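2-dehydropantoate 2-reductase (Enterococcus faecium, PDB 3WFI) probably acts as an NADH-dependent D-mandelate dehydrogenase of the ketopantoate reductase family, interconverting 2-keto acids and D-2-hydroxy acids. Local coordinates at residues B[214-217]-B[218-222]. Sequence-based numbering, arbitrary orientation.
Sequences AHKM and VATIV
Lys216 and Thr220, one turn apart on the same helix, are joined through both backbone and side chain. The hydroxyl OG1 of Thr220 donates to Lys216 O at 2.8 Å, while the backbone Thr220 N reaches that same oxygen at 3.0 Å from the opposite face of the carbonyl plane. Thr220 can do this because OG1 lies beside its own backbone N (chi1 -57°), turned back toward the preceding turn. Thr220 OG1 in turn accepts from Lys216 NZ at 3.0 Å, a bond the lysine attains by bending at chi2 and chi4 so that its chain arches over the helix surface. The ammonium has a charged partner too, forming a salt bridge with Glu300 of the second subunit; lysine thus suits a position at the dimer interface, its long chain serving helix and neighbour alike.

These residues open helix 214-231 of the all-helical C-terminal domain of the ketopantoate reductase fold, remote from the NAD-binding residues. Regular i to i+4 backbone bonds continue on the other faces: Val218 N to Ala214 O at 2.9 Å, and likewise Ala219 N to His215 O and Ile221 N to Met217 O.

Nonpolar contacts are lighter. The small methyl of Ala219 sits over one face of the His215 imidazole, Ala219 CB to His215 NE2 4.5 Å, and ND1 of that ring is hydrogen-bonded to Glu246. Branched Val218 and Ile221 suit the buried side, Val218 packing on Cys245 of helix 238-246 and Ile221 on Leu298 of helix 293-308.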
# COMPACT_ATOMS: atom_id res chain seq x y z
N ALA B 214 0.96 2.43 12.33
CA ALA B 214 -0.42 1.94 12.27
C ALA B 214 -1.41 3.09 12.50
O ALA B 214 -2.41 3.20 11.81
CB ALA B 214 -0.64 0.80 13.26
N HIS B 215 -1.11 3.97 13.44
CA HIS B 215 -2.03 5.06 13.73
C HIS B 215 -2.20 5.97 12.52
O HIS B 215 -3.31 6.32 12.15
CB HIS B 215 -1.59 5.87 14.95
CG HIS B 215 -2.40 7.11 15.15
ND1 HIS B 215 -3.69 7.07 15.63
CD2 HIS B 215 -2.12 8.41 14.92
CE1 HIS B 215 -4.18 8.30 15.68
NE2 HIS B 215 -3.25 9.13 15.24
N LYS B 216 -1.09 6.34 11.89
CA LYS B 216 -1.13 7.17 10.72
C LYS B 216 -1.94 6.51 9.59
O LYS B 216 -2.74 7.16 8.92
CB LYS B 216 0.27 7.53 10.25
CG LYS B 216 0.33 8.20 8.88
CD LYS B 216 -0.37 9.56 8.87
CE LYS B 216 -0.01 10.38 7.64
NZ LYS B 216 -0.31 9.64 6.39
N MET B 217 -1.72 5.22 9.38
CA MET B 217 -2.39 4.53 8.26
C MET B 217 -3.90 4.42 8.52
O MET B 217 -4.71 4.67 7.63
CB MET B 217 -1.76 3.16 8.04
CG MET B 217 -0.34 3.25 7.52
SD MET B 217 0.40 1.65 7.09
CE MET B 217 0.56 0.91 8.72
N VAL B 218 -4.25 4.07 9.75
CA VAL B 218 -5.65 4.00 10.16
C VAL B 218 -6.30 5.38 10.03
O VAL B 218 -7.37 5.51 9.45
CB VAL B 218 -5.80 3.42 11.60
CG1 VAL B 218 -7.22 3.61 12.14
CG2 VAL B 218 -5.42 1.94 11.61
N ALA B 219 -5.65 6.42 10.56
CA ALA B 219 -6.21 7.76 10.55
C ALA B 219 -6.45 8.26 9.15
O ALA B 219 -7.49 8.88 8.87
CB ALA B 219 -5.32 8.73 11.30
N THR B 220 -5.49 8.00 8.26
CA THR B 220 -5.61 8.45 6.88
C THR B 220 -6.79 7.76 6.20
O THR B 220 -7.57 8.42 5.49
CB THR B 220 -4.30 8.18 6.10
OG1 THR B 220 -3.21 8.83 6.75
CG2 THR B 220 -4.39 8.71 4.68
N ILE B 221 -6.92 6.46 6.39
CA ILE B 221 -8.02 5.71 5.77
C ILE B 221 -9.37 6.17 6.30
O ILE B 221 -10.31 6.40 5.52
CB ILE B 221 -7.85 4.18 5.94
CG1 ILE B 221 -6.68 3.69 5.10
CG2 ILE B 221 -9.12 3.43 5.53
CD1 ILE B 221 -6.11 2.36 5.56
N VAL B 222 -9.48 6.34 7.61
CA VAL B 222 -10.75 6.76 8.21
C VAL B 222 -11.17 8.13 7.68
O VAL B 222 -12.35 8.39 7.43
CB VAL B 222 -10.69 6.75 9.75
CG1 VAL B 222 -11.92 7.41 10.35
CG2 VAL B 222 -10.57 5.33 10.27